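Local coordinates for periplasmic binding protein/LacI transcriptional regulator (Burkholderia multivorans, PDB 4YLE), which probably binds a sugar in the periplasm and delivers it to an ABC transporter for uptake into the cell, at residues 55-60 / 282-287; 108-113 / 118-123. All coordinates share one frame; numbering follows the deposited sequence.

Contact 1 (55-60 / 282-287); sequences KEYQKH and QAVFGI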
ATOM      1  N   LYS A  55      16.860   1.747   5.680  1.00 18.86           N
ATOM      2  CA  LYS A  55      18.135   1.333   6.239  1.00 22.64           C
ATOM      3  C   LYS A  55      19.281   2.081   5.564  1.00 23.83           C
ATOM      4  O   LYS A  55      20.231   2.509   6.233  1.00 24.69           O
ATOM      5  CB  LYS A  55      18.302  -0.186   6.121  1.00 23.48           C
ATOM      6  CG  LYS A  55      17.398  -0.969   7.088  1.00 25.27           C
ATOM      7  CD  LYS A  55      17.762  -2.454   7.068  1.00 33.02           C
ATOM      8  CE  LYS A  55      16.857  -3.293   7.959  1.00 48.20           C
ATOM      9  NZ  LYS A  55      16.875  -2.844   9.379  1.00 56.38           N
ATOM     10  N   GLU A  56      19.188   2.265   4.256  1.00 23.25           N
ATOM     11  CA  GLU A  56      20.209   3.026   3.544  1.00 27.47           C
ATOM     12  C   GLU A  56      20.243   4.471   4.014  1.00 21.58           C
ATOM     13  O   GLU A  56      21.321   5.064   4.197  1.00 25.33           O
ATOM     14  CB  GLU A  56      19.955   2.936   2.062  1.00 28.15           C
ATOM     15  CG  GLU A  56      20.317   1.565   1.554  1.00 35.16           C
ATOM     16  CD  GLU A  56      19.648   1.237   0.256  1.00 49.49           C
ATOM     17  OE1 GLU A  56      19.139   2.185  -0.376  1.00 46.85           O
ATOM     18  OE2 GLU A  56      19.633   0.037  -0.123  1.00 58.08           O
ATOM     19  N   TYR A  57      19.068   5.016   4.254  1.00 16.74           N
ATOM     20  CA  TYR A  57      18.948   6.366   4.789  1.00 20.98           C
ATOM     21  C   TYR A  57      19.584   6.488   6.172  1.00 23.68           C
ATOM     22  O   TYR A  57      20.298   7.448   6.438  1.00 17.11           O
ATOM     23  CB  TYR A  57      17.491   6.785   4.860  1.00 20.82           C
ATOM     24  CG  TYR A  57      17.311   8.231   5.229  1.00 18.83           C
ATOM     25  CD1 TYR A  57      17.849   9.222   4.419  1.00 26.70           C
ATOM     26  CD2 TYR A  57      16.639   8.606   6.369  1.00 23.92           C
ATOM     27  CE1 TYR A  57      17.707  10.540   4.725  1.00 27.53           C
ATOM     28  CE2 TYR A  57      16.491   9.946   6.694  1.00 25.51           C
ATOM     29  CZ  TYR A  57      17.035  10.901   5.848  1.00 23.61           C
ATOM     30  OH  TYR A  57      16.921  12.245   6.104  1.00 32.29           O
ATOM     31  N   GLN A  58      19.318   5.522   7.053  1.00 18.24           N
ATOM     32  CA  GLN A  58      19.938   5.543   8.351  1.00 18.75           C
ATOM     33  C   GLN A  58      21.450   5.425   8.236  1.00 19.86           C
ATOM     34  O   GLN A  58      22.182   6.117   8.942  1.00 22.11           O
ATOM     35  CB  GLN A  58      19.394   4.426   9.249  1.00 30.38           C
ATOM     36  CG  GLN A  58      19.796   4.579  10.719  1.00 28.72           C
ATOM     37  CD  GLN A  58      21.197   4.058  11.026  1.00 23.08           C
ATOM     38  OE1 GLN A  58      21.714   3.183  10.335  1.00 24.57           O
ATOM     39  NE2 GLN A  58      21.818   4.590  12.103  1.00 25.98           N
ATOM     40  N   LYS A  59      21.936   4.588   7.341  1.00 21.64           N
ATOM     41  CA  LYS A  59      23.384   4.407   7.218  1.00 28.36           C
ATOM     42  C   LYS A  59      24.067   5.715   6.808  1.00 24.71           C
ATOM     43  O   LYS A  59      25.100   6.076   7.360  1.00 26.81           O
ATOM     44  CB  LYS A  59      23.705   3.299   6.223  1.00 33.50           C
ATOM     45  N   HIS A  60      23.471   6.448   5.882  1.00 22.14           N
ATOM     46  CA  HIS A  60      24.034   7.709   5.417  1.00 25.08           C
ATOM     47  C   HIS A  60      23.993   8.790   6.504  1.00 30.57           C
ATOM     48  O   HIS A  60      24.790   9.732   6.496  1.00 26.00           O
ATOM     49  CB  HIS A  60      23.283   8.186   4.160  1.00 26.73           C
ATOM     50  CG  HIS A  60      23.741   7.506   2.903  1.00 35.00           C
ATOM     51  ND1 HIS A  60      23.096   6.417   2.365  1.00 47.99           N
ATOM     52  CD2 HIS A  60      24.802   7.758   2.099  1.00 39.77           C
ATOM     53  CE1 HIS A  60      23.737   6.025   1.273  1.00 48.82           C
ATOM     54  NE2 HIS A  60      24.774   6.820   1.091  1.00 46.07           N
ATOM     55  N   GLN A 282       8.408   6.985   0.926  1.00 11.62           N
ATOM     56  CA  GLN A 282       7.400   7.127   1.979  1.00 11.93           C
ATOM     57  C   GLN A 282       8.011   6.925   3.342  1.00 14.05           C
ATOM     58  O   GLN A 282       7.753   7.733   4.291  1.00 15.07           O
ATOM     59  CB  GLN A 282       6.249   6.172   1.775  1.00 14.89           C
ATOM     60  CG  GLN A 282       5.444   6.478   0.543  1.00 17.17           C
ATOM     61  CD  GLN A 282       4.235   5.604   0.452  1.00 15.31           C
ATOM     62  OE1 GLN A 282       3.458   5.518   1.391  1.00 16.32           O
ATOM     63  NE2 GLN A 282       4.041   4.969  -0.703  1.00 14.43           N
ATOM     64  N   ALA A 283       8.860   5.902   3.471  1.00 12.75           N
ATOM     65  CA  ALA A 283       9.470   5.619   4.762  1.00 13.64           C
ATOM     66  C   ALA A 283      10.481   6.711   5.132  1.00 14.70           C
ATOM     67  O   ALA A 283      10.552   7.135   6.290  1.00 18.13           O
ATOM     68  CB  ALA A 283      10.133   4.291   4.764  1.00 13.09           C
ATOM     69  N   VAL A 284      11.296   7.134   4.176  1.00 12.67           N
ATOM     70  CA  VAL A 284      12.295   8.145   4.465  1.00 13.69           C
ATOM     71  C   VAL A 284      11.616   9.469   4.859  1.00 17.95           C
ATOM     72  O   VAL A 284      12.018  10.104   5.838  1.00 15.86           O
ATOM     73  CB  VAL A 284      13.268   8.359   3.272  1.00 15.31           C
ATOM     74  CG1 VAL A 284      14.137   9.592   3.453  1.00 19.83           C
ATOM     75  CG2 VAL A 284      14.165   7.108   3.114  1.00 14.59           C
ATOM     76  N   PHE A 285      10.572   9.850   4.147  1.00 15.66           N
ATOM     77  CA  PHE A 285       9.919  11.132   4.409  1.00 16.72           C
ATOM     78  C   PHE A 285       9.162  10.984   5.727  1.00 15.91           C
ATOM     79  O   PHE A 285       9.018  11.922   6.491  1.00 17.07           O
ATOM     80  CB  PHE A 285       8.965  11.531   3.277  1.00 18.59           C
ATOM     81  CG  PHE A 285       9.616  12.157   2.075  1.00 23.00           C
ATOM     82  CD1 PHE A 285      10.932  11.893   1.724  1.00 21.08           C
ATOM     83  CD2 PHE A 285       8.869  12.978   1.255  1.00 26.61           C
ATOM     84  CE1 PHE A 285      11.486  12.461   0.590  1.00 27.05           C
ATOM     85  CE2 PHE A 285       9.416  13.550   0.144  1.00 28.43           C
ATOM     86  CZ  PHE A 285      10.724  13.293  -0.190  1.00 30.68           C
ATOM     87  N   GLY A 286       8.651   9.787   6.003  1.00 16.06           N
ATOM     88  CA  GLY A 286       8.020   9.554   7.291  1.00 19.17           C
ATOM     89  C   GLY A 286       9.006   9.744   8.437  1.00 22.17           C
ATOM     90  O   GLY A 286       8.706  10.414   9.430  1.00 19.84           O
ATOM     91  N   ILE A 287      10.165   9.100   8.316  1.00 15.50           N
ATOM     92  CA  ILE A 287      11.234   9.231   9.306  1.00 16.07           C
ATOM     93  C   ILE A 287      11.638  10.709   9.444  1.00 21.62           C
ATOM     94  O   ILE A 287      11.726  11.221  10.558  1.00 22.91           O
ATOM     95  CB  ILE A 287      12.454   8.364   8.926  1.00 19.30           C
ATOM     96  CG1 ILE A 287      12.096   6.883   9.034  1.00 15.72           C
ATOM     97  CG2 ILE A 287      13.646   8.679   9.837  1.00 18.44           C
ATOM     98  CD1 ILE A 287      13.061   5.932   8.326  1.00 21.06           C
TER
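Y57 and V284 bring helix 45-60 and helix 279-295 together, their CA atoms 6.9 Å apart. Both helices flank the mixed sheet of one of the two alpha/beta lobes of a periplasmic binding protein fold, and I287 of the second helix also packs on A54 of the first and on L67 of strand 66-72. Within the two segments the contact is side chain on side chain, with no hydrogen bond crossing it. V284 divides its methyls between the base of the tyrosine and its ring. V284 CG2 lies against Y57 CB at 3.8 Å, while a chi1 of 169° swings CG1 to the far side of the CA-CB bond from the backbone N and sets it over the centre of the aromatic face. I287 comes to the ring edge instead, I287 CG2 lying 4.4 Å from Y57 CE2. A tyrosine suits this partly exposed place because its flat face and edge serve the two aliphatic residues while its OH is hydrogen-bonded to OD1 of D288, one residue beyond I287. That bond and the valine over the ring probably limit how the tyrosine can turn. The CH-pi contact is nearly axial, with V284 CG1 3.7 Å from the centroid of the Y57 ring and 4° off its normal.

Contact 2 (108-113 / 118-123); sequences PVVKKA and IIVVNI
I118, just ahead of strand 119-123, meets A113 of helix 107-115 through its backbone: I118 N donates to A113 O over 3.1 Å, with an N-H...O angle of 154°. I118 CB lies beside the same A113 O, at 3.4 Å. This is the turn from helix to second strand in the beta-alpha-beta unit of strand 95-98, helix 107-115 and strand 119-123. I119 points away from the helix and packs on Q300 and L303. V120 returns to the helix side and fits against two helical residues one turn apart. With chi1 at -179°, V120 CG1 reaches V110 CG1 at 4.0 Å, and V120 CG2 touches A113 CB at 3.8 Å. Alanine suits a place where the helix comes this near the chain, A113 CA being 5.5 Å from I118 CA, whereas the beta-branched valines fill the wider gap between V110 and V120, whose CA atoms are 7.1 Å apart. The contact therefore combines one buried backbone bond at the turn with purely apolar packing along the strand, which relies on close fit rather than on polar pairing.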
ATOM      1  N   PRO A 108      -6.133   2.395  18.275  1.00 46.20           N
ATOM      2  CA  PRO A 108      -5.975   2.398  19.742  1.00 48.87           C
ATOM      3  C   PRO A 108      -4.512   2.383  20.219  1.00 47.70           C
ATOM      4  O   PRO A 108      -4.151   3.095  21.170  1.00 49.04           O
ATOM      5  CB  PRO A 108      -6.708   1.119  20.169  1.00 51.05           C
ATOM      6  CG  PRO A 108      -7.777   0.961  19.144  1.00 50.80           C
ATOM      7  CD  PRO A 108      -7.090   1.360  17.836  1.00 47.01           C
ATOM      8  N   VAL A 109      -3.670   1.601  19.554  1.00 45.11           N
ATOM      9  CA  VAL A 109      -2.302   1.471  20.011  1.00 44.31           C
ATOM     10  C   VAL A 109      -1.505   2.715  19.594  1.00 42.29           C
ATOM     11  O   VAL A 109      -0.548   3.100  20.268  1.00 42.58           O
ATOM     12  CB  VAL A 109      -1.642   0.170  19.482  1.00 42.73           C
ATOM     13  CG1 VAL A 109      -1.417   0.235  17.965  1.00 39.37           C
ATOM     14  CG2 VAL A 109      -0.332  -0.106  20.224  1.00 42.99           C
ATOM     15  N   VAL A 110      -1.896   3.353  18.493  1.00 40.48           N
ATOM     16  CA  VAL A 110      -1.310   4.653  18.152  1.00 39.06           C
ATOM     17  C   VAL A 110      -1.607   5.642  19.268  1.00 41.79           C
ATOM     18  O   VAL A 110      -0.724   6.381  19.693  1.00 41.85           O
ATOM     19  CB  VAL A 110      -1.847   5.223  16.825  1.00 37.40           C
ATOM     20  CG1 VAL A 110      -1.459   6.695  16.654  1.00 36.59           C
ATOM     21  CG2 VAL A 110      -1.351   4.391  15.638  1.00 34.38           C
ATOM     22  N   LYS A 111      -2.858   5.680  19.710  1.00 44.24           N
ATOM     23  CA  LYS A 111      -3.224   6.552  20.832  1.00 47.32           C
ATOM     24  C   LYS A 111      -2.327   6.271  22.044  1.00 48.51           C
ATOM     25  O   LYS A 111      -1.789   7.192  22.654  1.00 49.28           O
ATOM     26  CB  LYS A 111      -4.694   6.362  21.199  1.00 50.13           C
ATOM     27  N   LYS A 112      -2.169   4.990  22.366  1.00 48.94           N
ATOM     28  CA  LYS A 112      -1.295   4.530  23.448  1.00 50.33           C
ATOM     29  C   LYS A 112       0.104   5.113  23.308  1.00 57.82           C
ATOM     30  O   LYS A 112       0.663   5.661  24.255  1.00 50.07           O
ATOM     31  CB  LYS A 112      -1.254   2.995  23.436  1.00 50.49           C
ATOM     32  CG  LYS A 112      -0.494   2.299  24.568  1.00 60.47           C
ATOM     33  CD  LYS A 112      -0.780   0.779  24.514  1.00 71.03           C
ATOM     34  CE  LYS A 112       0.445  -0.083  24.824  1.00 65.42           C
ATOM     35  NZ  LYS A 112       0.945   0.109  26.214  1.00 69.89           N
ATOM     36  N   ALA A 113       0.650   5.013  22.100  1.00 45.16           N
ATOM     37  CA  ALA A 113       1.970   5.537  21.806  1.00 43.26           C
ATOM     38  C   ALA A 113       2.022   7.045  21.989  1.00 43.63           C
ATOM     39  O   ALA A 113       2.964   7.570  22.579  1.00 44.32           O
ATOM     40  CB  ALA A 113       2.379   5.162  20.357  1.00 39.78           C
ATOM     41  N   ILE A 118       5.418   9.493  22.483  1.00 42.42           N
ATOM     42  CA  ILE A 118       6.073   9.105  21.238  1.00 39.24           C
ATOM     43  C   ILE A 118       5.447   9.864  20.073  1.00 37.24           C
ATOM     44  O   ILE A 118       4.234  10.046  20.026  1.00 38.03           O
ATOM     45  CB  ILE A 118       5.957   7.575  21.014  1.00 38.72           C
ATOM     46  CG1 ILE A 118       6.595   6.828  22.197  1.00 41.05           C
ATOM     47  CG2 ILE A 118       6.591   7.155  19.696  1.00 35.58           C
ATOM     48  CD1 ILE A 118       6.444   5.318  22.146  1.00 46.87           C
ATOM     49  N   ILE A 119       6.273  10.313  19.135  1.00 35.87           N
ATOM     50  CA  ILE A 119       5.771  10.942  17.928  1.00 32.97           C
ATOM     51  C   ILE A 119       5.400   9.808  16.976  1.00 31.11           C
ATOM     52  O   ILE A 119       6.200   8.922  16.733  1.00 30.00           O
ATOM     53  CB  ILE A 119       6.832  11.910  17.300  1.00 31.54           C
ATOM     54  CG1 ILE A 119       7.105  13.081  18.263  1.00 33.52           C
ATOM     55  CG2 ILE A 119       6.395  12.448  15.916  1.00 33.38           C
ATOM     56  CD1 ILE A 119       5.878  13.948  18.566  1.00 35.24           C
ATOM     57  N   VAL A 120       4.178   9.829  16.465  1.00 31.05           N
ATOM     58  CA  VAL A 120       3.757   8.851  15.450  1.00 29.33           C
ATOM     59  C   VAL A 120       3.459   9.533  14.143  1.00 27.47           C
ATOM     60  O   VAL A 120       2.731  10.510  14.105  1.00 28.39           O
ATOM     61  CB  VAL A 120       2.513   8.091  15.915  1.00 34.04           C
ATOM     62  CG1 VAL A 120       2.091   7.063  14.870  1.00 33.98           C
ATOM     63  CG2 VAL A 120       2.759   7.451  17.295  1.00 33.35           C
ATOM     64  N   VAL A 121       4.021   8.977  13.065  1.00 25.07           N
ATOM     65  CA  VAL A 121       3.772   9.406  11.712  1.00 23.25           C
ATOM     66  C   VAL A 121       3.201   8.210  10.980  1.00 22.34           C
ATOM     67  O   VAL A 121       3.688   7.106  11.134  1.00 21.96           O
ATOM     68  CB  VAL A 121       5.055   9.877  11.024  1.00 21.30           C
ATOM     69  CG1 VAL A 121       4.784  10.311   9.610  1.00 19.68           C
ATOM     70  CG2 VAL A 121       5.705  11.041  11.813  1.00 22.40           C
ATOM     71  N   ASN A 122       2.165   8.477  10.208  1.00 22.26           N
ATOM     72  CA  ASN A 122       1.395   7.489   9.459  1.00 21.77           C
ATOM     73  C   ASN A 122       1.901   7.534   8.031  1.00 19.70           C
ATOM     74  O   ASN A 122       1.918   8.611   7.430  1.00 20.64           O
ATOM     75  CB  ASN A 122      -0.081   7.881   9.574  1.00 23.73           C
ATOM     76  CG  ASN A 122      -1.055   6.965   8.859  1.00 23.75           C
ATOM     77  OD1 ASN A 122      -2.232   7.301   8.822  1.00 25.42           O
ATOM     78  ND2 ASN A 122      -0.608   5.816   8.338  1.00 22.48           N
ATOM     79  N   ILE A 123       2.300   6.394   7.489  1.00 19.75           N
ATOM     80  CA  ILE A 123       2.594   6.323   6.063  1.00 18.46           C
ATOM     81  C   ILE A 123       1.775   5.264   5.327  1.00 17.29           C
ATOM     82  O   ILE A 123       1.180   4.416   5.969  1.00 18.59           O
ATOM     83  CB  ILE A 123       4.081   6.026   5.797  1.00 16.13           C
ATOM     84  CG1 ILE A 123       4.462   4.596   6.218  1.00 19.09           C
ATOM     85  CG2 ILE A 123       4.983   7.080   6.528  1.00 16.23           C
ATOM     86  CD1 ILE A 123       5.947   4.215   5.914  1.00 16.24           C
TER

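In the fold
Contacts 1 and 2 lie in one lobe, the one built on the mixed sheet, with centres about 18 Å apart. Along the chain, both segments of contact 2 fall between those of contact 1: 55-60 comes first, then 108-113 and 118-123, and 282-287 last. Strand 119-123 lies inside that sheet, between strands 95-98 and 141-144. Helix 107-115 packs on it from one side and helix 279-295 from the other. The two contacts thus lie on opposite faces of the sheet, and helix 279-295 touches strand 119-123 directly, A283 CA lying 4.0 Å from I123 CD1. Contact 2 is local to a crossover, whereas contact 1 brings a late helix back to an early one, as expected where both lobes of a binding protein are built from separated parts of the chain.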